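Local coordinates for protein 3-dehydroquinate dehydratase (Aquifex aeolicus, PDB 2EGZ) that probably catalyses the cis-dehydration of 3-dehydroquinate to 3-dehydroshikimate, the third step of the chorismate pathway, through a Schiff-base intermediate, at residues E28-Q33 with T59-E64; Y86-L91 with I112-N117; Y41-L46 with E78-L83. All blocks are in the same frame, centred on the assembly; numbering follows the deposited sequence.

Contact 1: residues E28-Q33 with T59-E64; sequences ELRVDQ and TIRSPE
Two guanidinium groups lie flat on one another: those of Arg-30 and Arg-61, centres 3.8 Å apart and planes 27° from parallel. NH2 of Arg-61 sits over one face of Arg-30, toward its rim. Asp-32 fixes the rotation of the Arg-30 guanidinium, which grips it side-on, NE to OD1 at 2.9 Å in the guanidinium plane and NH2 to OD2 at 2.8 Å. OD1 also takes a weak bond from the backbone N of Arg-61. These residues cluster at the C-terminal ends of parallel strands 26-30 and 55-59 of the TIM barrel, where such enzymes keep their active site; Arg-61 binds 3-dehydroquinate, and Glu-28 and Arg-30 are predicted to. NH2 of Arg-61 hydrogen-bonds a bound tartaric acid, probably from the crystallisation liquor, while its NH1 goes to the carbonyl of Glu-65. A leucine in place of Arg-30 would probably leave the Asp-32 carboxylate without its charged mate and the Arg-61 guanidinium without its stacking partner. The extended chain of Glu-28, CG anti to the backbone N (chi1 173°), brings OE2 to Thr-59 OG1, which donates a 2.6 Å bond on the anti side. Thr-59 N also bonds Leu-29 O, and its O accepts from Val-31 N.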
loop_
_atom_site.group_PDB
_atom_site.type_symbol
_atom_site.label_atom_id
_atom_site.label_comp_id
_atom_site.label_asym_id
_atom_site.label_seq_id
_atom_site.Cartn_x
_atom_site.Cartn_y
_atom_site.Cartn_z
ATOM N N GLU B 28 11.294 20.852 -1.383
ATOM C CA GLU B 28 10.351 19.889 -0.842
ATOM C C GLU B 28 10.773 19.555 0.580
ATOM O O GLU B 28 11.850 18.997 0.798
ATOM C CB GLU B 28 10.327 18.598 -1.662
ATOM C CG GLU B 28 9.472 17.507 -1.008
ATOM C CD GLU B 28 9.435 16.212 -1.797
ATOM O OE1 GLU B 28 10.495 15.800 -2.305
ATOM O OE2 GLU B 28 8.349 15.597 -1.892
ATOM N N LEU B 29 9.938 19.904 1.549
ATOM C CA LEU B 29 10.264 19.597 2.932
ATOM C C LEU B 29 9.850 18.159 3.199
ATOM O O LEU B 29 8.664 17.838 3.216
ATOM C CB LEU B 29 9.530 20.536 3.899
ATOM C CG LEU B 29 10.060 21.964 4.074
ATOM C CD1 LEU B 29 9.975 22.708 2.758
ATOM C CD2 LEU B 29 9.248 22.686 5.140
ATOM N N ARG B 30 10.839 17.289 3.368
ATOM C CA ARG B 30 10.569 15.888 3.659
ATOM C C ARG B 30 10.488 15.797 5.176
ATOM O O ARG B 30 11.455 15.426 5.842
ATOM C CB ARG B 30 11.697 15.001 3.123
ATOM C CG ARG B 30 11.668 14.805 1.609
ATOM C CD ARG B 30 10.415 14.047 1.183
ATOM N NE ARG B 30 10.351 12.725 1.807
ATOM C CZ ARG B 30 10.922 11.631 1.313
ATOM N NH1 ARG B 30 11.599 11.687 0.174
ATOM N NH2 ARG B 30 10.835 10.483 1.974
ATOM N N VAL B 31 9.324 16.153 5.710
ATOM C CA VAL B 31 9.104 16.153 7.149
ATOM C C VAL B 31 9.324 14.787 7.789
ATOM O O VAL B 31 9.588 14.698 8.987
ATOM C CB VAL B 31 7.692 16.657 7.486
ATOM C CG1 VAL B 31 7.522 16.772 8.996
ATOM C CG2 VAL B 31 7.459 18.009 6.821
ATOM N N ASP B 32 9.226 13.724 6.998
ATOM C CA ASP B 32 9.441 12.382 7.528
ATOM C C ASP B 32 10.913 12.182 7.891
ATOM O O ASP B 32 11.266 11.240 8.601
ATOM C CB ASP B 32 9.013 11.327 6.503
ATOM C CG ASP B 32 9.605 11.575 5.132
ATOM O OD1 ASP B 32 9.230 12.587 4.501
ATOM O OD2 ASP B 32 10.447 10.766 4.687
ATOM N N GLN B 33 11.765 13.078 7.399
ATOM C CA GLN B 33 13.199 13.011 7.657
ATOM C C GLN B 33 13.630 14.077 8.664
ATOM O O GLN B 33 14.822 14.275 8.900
ATOM C CB GLN B 33 13.965 13.190 6.346
ATOM C CG GLN B 33 13.638 12.131 5.298
ATOM C CD GLN B 33 14.532 10.909 5.393
ATOM O OE1 GLN B 33 14.739 10.355 6.475
ATOM N NE2 GLN B 33 15.066 10.479 4.250
ATOM N N THR B 59 5.703 17.481 2.261
ATOM C CA THR B 59 5.672 16.027 2.183
ATOM C C THR B 59 5.958 15.408 3.541
ATOM O O THR B 59 6.881 15.817 4.239
ATOM C CB THR B 59 6.720 15.480 1.191
ATOM O OG1 THR B 59 6.412 15.931 -0.132
ATOM C CG2 THR B 59 6.723 13.953 1.203
ATOM N N ILE B 60 5.153 14.422 3.907
ATOM C CA ILE B 60 5.327 13.711 5.170
ATOM C C ILE B 60 5.125 12.262 4.760
ATOM O O ILE B 60 4.134 11.632 5.119
ATOM C CB ILE B 60 4.252 14.114 6.190
ATOM C CG1 ILE B 60 4.139 15.640 6.249
ATOM C CG2 ILE B 60 4.628 13.575 7.570
ATOM C CD1 ILE B 60 2.997 16.139 7.113
ATOM N N ARG B 61 6.079 11.753 3.986
ATOM C CA ARG B 61 6.016 10.401 3.444
ATOM C C ARG B 61 5.664 9.286 4.418
ATOM O O ARG B 61 6.279 9.146 5.474
ATOM C CB ARG B 61 7.337 10.054 2.751
ATOM C CG ARG B 61 7.237 8.846 1.835
ATOM C CD ARG B 61 6.454 9.178 0.573
ATOM N NE ARG B 61 7.138 10.195 -0.220
ATOM C CZ ARG B 61 8.285 9.997 -0.868
ATOM N NH1 ARG B 61 8.890 8.813 -0.830
ATOM N NH2 ARG B 61 8.840 10.991 -1.545
ATOM N N SER B 62 4.672 8.486 4.041
ATOM C CA SER B 62 4.244 7.363 4.862
ATOM C C SER B 62 5.346 6.307 4.813
ATOM O O SER B 62 6.071 6.195 3.822
ATOM C CB SER B 62 2.933 6.779 4.328
ATOM O OG SER B 62 3.067 6.335 2.989
ATOM N N PRO B 63 5.490 5.520 5.888
ATOM C CA PRO B 63 6.525 4.484 5.928
ATOM C C PRO B 63 6.450 3.448 4.804
ATOM O O PRO B 63 7.479 2.954 4.347
ATOM C CB PRO B 63 6.341 3.868 7.316
ATOM C CG PRO B 63 4.882 4.085 7.597
ATOM C CD PRO B 63 4.668 5.494 7.109
ATOM N N GLU B 64 5.241 3.128 4.351
ATOM C CA GLU B 64 5.074 2.143 3.284
ATOM C C GLU B 64 5.625 2.612 1.942
ATOM O O GLU B 64 5.941 1.796 1.079
ATOM C CB GLU B 64 3.597 1.763 3.119
ATOM C CG GLU B 64 2.649 2.944 3.121
ATOM C CD GLU B 64 2.219 3.341 4.524
ATOM O OE1 GLU B 64 3.041 3.227 5.455
ATOM O OE2 GLU B 64 1.062 3.778 4.692
#

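Contact 2: residues Y86-L91 with I112-N117; sequences YTDIEL and IISYHN
Asp-88 and Ser-114 point to the same face of the sheet and meet there, Ser-114 OG donating to Asp-88 OD1 at 2.7 Å on the syn lone pair of the carboxylate. The torsions allow it: Asp-88 has CG anti to the backbone N (chi1 -179°), and Ser-114 holds OG between its backbone N and carbonyl carbon (chi1 61°). The other oxygen, OD2, rests on Ile-112 CG2 and has a long, weak ion pair with Lys-142, the Schiff-base lysine. Ile-112 CD1 approaches the Tyr-86 ring obliquely, 4.0 Å from its CD1. The two strands are neighbours in the TIM barrel, joined by helix 94-107 in a beta-alpha-beta crossover, and run parallel in sense with their axes 41° apart. Four backbone hydrogen bonds tie them, from Ile-112 N on Thr-87 O to Leu-91 N on Ser-114 O. Ile-89 and Ile-113 take the opposite face, side by side and pointing alike, with Ile-89 CG2 4.1 Å from Ile-113 CG1; Leu-91 crosses Ile-113, its CB 3.7 Å from CG2. Helix 94-107 covers Ile-89 and Leu-91. Past the paired residues comes His-116, the catalytic proton donor and acceptor, whose NE2 bonds the bound tartaric acid.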
loop_
_atom_site.group_PDB
_atom_site.type_symbol
_atom_site.label_atom_id
_atom_site.label_comp_id
_atom_site.label_asym_id
_atom_site.label_seq_id
_atom_site.Cartn_x
_atom_site.Cartn_y
_atom_site.Cartn_z
ATOM N N TYR B 86 2.364 23.481 -2.473
ATOM C CA TYR B 86 1.946 22.126 -2.837
ATOM C C TYR B 86 1.986 21.254 -1.591
ATOM O O TYR B 86 2.760 21.507 -0.667
ATOM C CB TYR B 86 2.919 21.461 -3.817
ATOM C CG TYR B 86 3.148 22.145 -5.139
ATOM C CD1 TYR B 86 2.407 21.789 -6.268
ATOM C CD2 TYR B 86 4.156 23.096 -5.282
ATOM C CE1 TYR B 86 2.678 22.356 -7.508
ATOM C CE2 TYR B 86 4.432 23.669 -6.511
ATOM C CZ TYR B 86 3.695 23.294 -7.620
ATOM O OH TYR B 86 3.994 23.833 -8.850
ATOM N N THR B 87 1.156 20.220 -1.594
ATOM C CA THR B 87 1.140 19.225 -0.534
ATOM C C THR B 87 1.166 17.897 -1.285
ATOM O O THR B 87 0.370 17.679 -2.202
ATOM C CB THR B 87 -0.128 19.285 0.338
ATOM O OG1 THR B 87 -0.087 20.451 1.172
ATOM C CG2 THR B 87 -0.213 18.043 1.219
ATOM N N ASP B 88 2.106 17.032 -0.925
ATOM C CA ASP B 88 2.226 15.727 -1.565
ATOM C C ASP B 88 1.691 14.671 -0.604
ATOM O O ASP B 88 2.243 14.476 0.478
ATOM C CB ASP B 88 3.700 15.432 -1.897
ATOM C CG ASP B 88 3.896 14.087 -2.593
ATOM O OD1 ASP B 88 3.191 13.117 -2.236
ATOM O OD2 ASP B 88 4.772 13.988 -3.487
ATOM N N ILE B 89 0.609 14.008 -0.996
ATOM C CA ILE B 89 0.017 12.955 -0.180
ATOM C C ILE B 89 0.017 11.686 -1.033
ATOM O O ILE B 89 -0.155 11.756 -2.245
ATOM C CB ILE B 89 -1.431 13.318 0.243
ATOM C CG1 ILE B 89 -2.012 12.230 1.158
ATOM C CG2 ILE B 89 -2.302 13.502 -0.986
ATOM C CD1 ILE B 89 -1.277 12.077 2.476
ATOM N N GLU B 90 0.233 10.532 -0.410
ATOM C CA GLU B 90 0.255 9.278 -1.161
ATOM C C GLU B 90 -1.155 8.850 -1.547
ATOM O O GLU B 90 -2.099 9.007 -0.765
ATOM C CB GLU B 90 0.893 8.153 -0.342
ATOM C CG GLU B 90 2.282 8.431 0.223
ATOM C CD GLU B 90 2.265 9.397 1.391
ATOM O OE1 GLU B 90 1.224 9.490 2.081
ATOM O OE2 GLU B 90 3.301 10.052 1.630
ATOM N N LEU B 91 -1.297 8.309 -2.753
ATOM C CA LEU B 91 -2.594 7.837 -3.221
ATOM C C LEU B 91 -3.061 6.740 -2.268
ATOM O O LEU B 91 -4.257 6.566 -2.045
ATOM C CB LEU B 91 -2.476 7.269 -4.642
ATOM C CG LEU B 91 -3.709 6.604 -5.270
ATOM C CD1 LEU B 91 -4.855 7.599 -5.375
ATOM C CD2 LEU B 91 -3.347 6.072 -6.647
ATOM N N ILE B 112 -0.549 17.224 -4.732
ATOM C CA ILE B 112 0.147 16.233 -5.537
ATOM C C ILE B 112 -0.255 14.911 -4.903
ATOM O O ILE B 112 -0.221 14.779 -3.686
ATOM C CB ILE B 112 1.678 16.383 -5.446
ATOM C CG1 ILE B 112 2.132 17.643 -6.189
ATOM C CG2 ILE B 112 2.357 15.149 -6.020
ATOM C CD1 ILE B 112 3.616 17.932 -6.016
ATOM N N ILE B 113 -0.667 13.946 -5.716
ATOM C CA ILE B 113 -1.057 12.643 -5.197
ATOM C C ILE B 113 -0.072 11.663 -5.799
ATOM O O ILE B 113 -0.088 11.398 -7.003
ATOM C CB ILE B 113 -2.499 12.308 -5.588
ATOM C CG1 ILE B 113 -3.442 13.312 -4.910
ATOM C CG2 ILE B 113 -2.838 10.879 -5.167
ATOM C CD1 ILE B 113 -4.902 13.184 -5.317
ATOM N N SER B 114 0.795 11.136 -4.945
ATOM C CA SER B 114 1.866 10.256 -5.381
ATOM C C SER B 114 1.753 8.752 -5.179
ATOM O O SER B 114 0.978 8.254 -4.361
ATOM C CB SER B 114 3.163 10.724 -4.728
ATOM O OG SER B 114 3.046 10.649 -3.314
ATOM N N TYR B 115 2.576 8.047 -5.949
ATOM C CA TYR B 115 2.676 6.598 -5.906
ATOM C C TYR B 115 4.142 6.274 -6.143
ATOM O O TYR B 115 4.733 6.759 -7.109
ATOM C CB TYR B 115 1.846 5.949 -7.017
ATOM C CG TYR B 115 2.155 4.475 -7.173
ATOM C CD1 TYR B 115 1.711 3.549 -6.232
ATOM C CD2 TYR B 115 2.964 4.017 -8.216
ATOM C CE1 TYR B 115 2.073 2.204 -6.314
ATOM C CE2 TYR B 115 3.332 2.674 -8.309
ATOM C CZ TYR B 115 2.885 1.776 -7.352
ATOM O OH TYR B 115 3.276 0.453 -7.416
ATOM N N HIS B 116 4.740 5.478 -5.266
ATOM C CA HIS B 116 6.137 5.111 -5.445
ATOM C C HIS B 116 6.323 3.600 -5.465
ATOM O O HIS B 116 5.654 2.872 -4.732
ATOM C CB HIS B 116 7.009 5.672 -4.317
ATOM C CG HIS B 116 6.876 7.148 -4.110
ATOM N ND1 HIS B 116 5.737 7.729 -3.599
ATOM C CD2 HIS B 116 7.753 8.158 -4.318
ATOM C CE1 HIS B 116 5.917 9.035 -3.501
ATOM N NE2 HIS B 116 7.130 9.321 -3.930
ATOM N N ASN B 117 7.220 3.127 -6.322
ATOM C CA ASN B 117 7.536 1.704 -6.361
ATOM C C ASN B 117 9.043 1.651 -6.488
ATOM O O ASN B 117 9.601 1.937 -7.545
ATOM C CB ASN B 117 6.882 0.981 -7.543
ATOM C CG ASN B 117 7.030 -0.537 -7.436
ATOM O OD1 ASN B 117 8.123 -1.046 -7.174
ATOM N ND2 ASN B 117 5.934 -1.260 -7.637
#

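Contact 3: residues Y41-L46 with E78-L83; sequences YVKEKL and EELSPL
Leu-80 pushes into the side of helix 39-51, and nearly all of the contact is apolar. CD1, CD2 and CB each have a different nearest neighbour. CD1 meets Val-42 CG1 at 3.3 Å, closer than usual van der Waals contact, so the packing is tight here. CD2 lies against Lys-43, 3.7 Å from CB and 3.9 Å from CA, so this branch rests on the helix backbone itself. Leu-46 CD1 comes to 3.8 Å from Leu-80 CB. Leu-80 can reach all three because CG stands anti to its carbonyl carbon (chi1 -56°), which carries the isobutyl fork out toward the other helix. Val-42 and Leu-46, one turn apart, cross it at a slant and leave the fork between them.

Helices 39-51 and 73-80 are successive outer helices of the TIM barrel, each following its strand, and here they pack side by side over the sheet. Beneath, Leu-80 rests on Leu-58 of strand 55-59, while Leu-46 lies on Thr-56 of that strand and on Leu-29 of strand 26-30; the seam between the helices thus continues into the layer joining helices to barrel wall.

Toward the surface a looser, mixed contact takes over. Lys-43 keeps CG anti to its backbone N (chi1 177°) and runs extended until chi4, which bends the end. Its CE passes Leu-83 CD1 at 4.4 Å, aliphatic chain against an exposed leucine. The charge of the lysine is spent within its own helix, NZ making a salt bridge with Glu-47.

The two segments share no hydrogen bond; Leu-46 N bonds Val-42 O, and Leu-83 N bonds Leu-80 O. Leu-83 faces helix 39-51 as Leu-80 does.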
loop_
_atom_site.group_PDB
_atom_site.type_symbol
_atom_site.label_atom_id
_atom_site.label_comp_id
_atom_site.label_asym_id
_atom_site.label_seq_id
_atom_site.Cartn_x
_atom_site.Cartn_y
_atom_site.Cartn_z
ATOM N N TYR B 41 7.896 24.242 14.341
ATOM C CA TYR B 41 9.174 23.982 13.699
ATOM C C TYR B 41 8.989 23.867 12.191
ATOM O O TYR B 41 9.736 24.463 11.419
ATOM C CB TYR B 41 9.784 22.685 14.231
ATOM C CG TYR B 41 11.203 22.432 13.766
ATOM C CD1 TYR B 41 12.267 23.187 14.265
ATOM C CD2 TYR B 41 11.485 21.427 12.841
ATOM C CE1 TYR B 41 13.579 22.940 13.859
ATOM C CE2 TYR B 41 12.792 21.174 12.427
ATOM C CZ TYR B 41 13.833 21.932 12.941
ATOM O OH TYR B 41 15.124 21.670 12.543
ATOM N N VAL B 42 7.986 23.100 11.772
ATOM C CA VAL B 42 7.736 22.911 10.348
ATOM C C VAL B 42 7.182 24.178 9.708
ATOM O O VAL B 42 7.548 24.520 8.585
ATOM C CB VAL B 42 6.766 21.736 10.098
ATOM C CG1 VAL B 42 6.668 21.463 8.604
ATOM C CG2 VAL B 42 7.271 20.488 10.821
ATOM N N LYS B 43 6.310 24.880 10.424
ATOM C CA LYS B 43 5.745 26.116 9.903
ATOM C C LYS B 43 6.857 27.116 9.590
ATOM O O LYS B 43 6.898 27.685 8.497
ATOM C CB LYS B 43 4.765 26.722 10.913
ATOM C CG LYS B 43 4.169 28.052 10.478
ATOM C CD LYS B 43 3.082 28.518 11.434
ATOM C CE LYS B 43 2.636 29.939 11.122
ATOM N NZ LYS B 43 3.724 30.930 11.392
ATOM N N GLU B 44 7.768 27.317 10.541
ATOM C CA GLU B 44 8.876 28.254 10.350
ATOM C C GLU B 44 9.761 27.856 9.173
ATOM O O GLU B 44 10.323 28.717 8.485
ATOM C CB GLU B 44 9.728 28.349 11.623
ATOM C CG GLU B 44 8.938 28.703 12.874
ATOM C CD GLU B 44 9.814 29.246 13.995
ATOM O OE1 GLU B 44 10.903 28.681 14.240
ATOM O OE2 GLU B 44 9.403 30.235 14.640
ATOM N N LYS B 45 9.895 26.552 8.944
ATOM C CA LYS B 45 10.703 26.063 7.835
ATOM C C LYS B 45 10.028 26.437 6.515
ATOM O O LYS B 45 10.690 26.899 5.588
ATOM C CB LYS B 45 10.879 24.547 7.930
ATOM C CG LYS B 45 11.776 24.099 9.076
ATOM C CD LYS B 45 13.228 24.429 8.790
ATOM C CE LYS B 45 14.148 23.974 9.915
ATOM N NZ LYS B 45 13.937 24.747 11.168
ATOM N N LEU B 46 8.714 26.243 6.440
ATOM C CA LEU B 46 7.958 26.594 5.234
ATOM C C LEU B 46 8.070 28.095 4.984
ATOM O O LEU B 46 8.249 28.542 3.848
ATOM C CB LEU B 46 6.479 26.237 5.389
ATOM C CG LEU B 46 6.064 24.765 5.420
ATOM C CD1 LEU B 46 4.580 24.669 5.736
ATOM C CD2 LEU B 46 6.365 24.116 4.074
ATOM N N GLU B 78 -3.335 19.372 8.230
ATOM C CA GLU B 78 -4.459 20.248 8.534
ATOM C C GLU B 78 -4.014 21.691 8.708
ATOM O O GLU B 78 -4.614 22.608 8.153
ATOM C CB GLU B 78 -5.159 19.796 9.820
ATOM C CG GLU B 78 -5.624 18.355 9.815
ATOM C CD GLU B 78 -6.399 17.993 11.071
ATOM O OE1 GLU B 78 -5.875 18.220 12.187
ATOM O OE2 GLU B 78 -7.531 17.480 10.940
ATOM N N GLU B 79 -2.949 21.879 9.476
ATOM C CA GLU B 79 -2.431 23.209 9.762
ATOM C C GLU B 79 -1.500 23.829 8.724
ATOM O O GLU B 79 -1.524 25.041 8.516
ATOM C CB GLU B 79 -1.709 23.193 11.110
ATOM C CG GLU B 79 -2.579 22.747 12.271
ATOM C CD GLU B 79 -3.837 23.577 12.393
ATOM O OE1 GLU B 79 -3.726 24.820 12.459
ATOM O OE2 GLU B 79 -4.937 22.986 12.424
ATOM N N LEU B 80 -0.686 23.010 8.068
ATOM C CA LEU B 80 0.273 23.538 7.107
ATOM C C LEU B 80 -0.075 23.472 5.620
ATOM O O LEU B 80 0.479 24.232 4.828
ATOM C CB LEU B 80 1.634 22.881 7.345
ATOM C CG LEU B 80 2.164 23.035 8.775
ATOM C CD1 LEU B 80 3.488 22.305 8.915
ATOM C CD2 LEU B 80 2.334 24.512 9.107
ATOM N N SER B 81 -0.975 22.579 5.226
ATOM C CA SER B 81 -1.337 22.495 3.813
ATOM C C SER B 81 -1.869 23.824 3.273
ATOM O O SER B 81 -1.637 24.171 2.112
ATOM C CB SER B 81 -2.363 21.385 3.590
ATOM O OG SER B 81 -1.752 20.118 3.775
ATOM N N PRO B 82 -2.604 24.583 4.100
ATOM C CA PRO B 82 -3.115 25.865 3.604
ATOM C C PRO B 82 -1.985 26.875 3.391
ATOM O O PRO B 82 -2.173 27.910 2.749
ATOM C CB PRO B 82 -4.063 26.315 4.718
ATOM C CG PRO B 82 -4.535 25.022 5.317
ATOM C CD PRO B 82 -3.258 24.212 5.369
ATOM N N LEU B 83 -0.807 26.564 3.922
ATOM C CA LEU B 83 0.327 27.474 3.829
ATOM C C LEU B 83 1.434 27.056 2.869
ATOM O O LEU B 83 2.374 27.816 2.647
ATOM C CB LEU B 83 0.920 27.683 5.225
ATOM C CG LEU B 83 -0.079 28.075 6.318
ATOM C CD1 LEU B 83 0.645 28.167 7.665
ATOM C CD2 LEU B 83 -0.743 29.401 5.960
#

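Overall arrangement
Contacts 1 and 2 are the inner pair, their centres 10 Å apart on one parallel sheet, and they meet directly: Thr-59 OG1 lies 3.3 Å from Asp-88 CB, and Glu-90 OE2 probably takes a hydrogen bond from Ser-62 N at 3.2 Å. Together they bring Arg-61 and His-116 to the same bound tartaric acid, which probably marks the substrate pocket, with Lys-142 beside Glu-28 and Ile-112. Contact 3 belongs to the outer layer, its centre 13 Å from contact 1 and 17 Å from contact 2. It touches contact 1 through Leu-29 CD2 on Leu-46 CD2, 3.4 Å apart, and contact 2 through a probable hydrogen bond between Ser-81 OG and Thr-87 OG1.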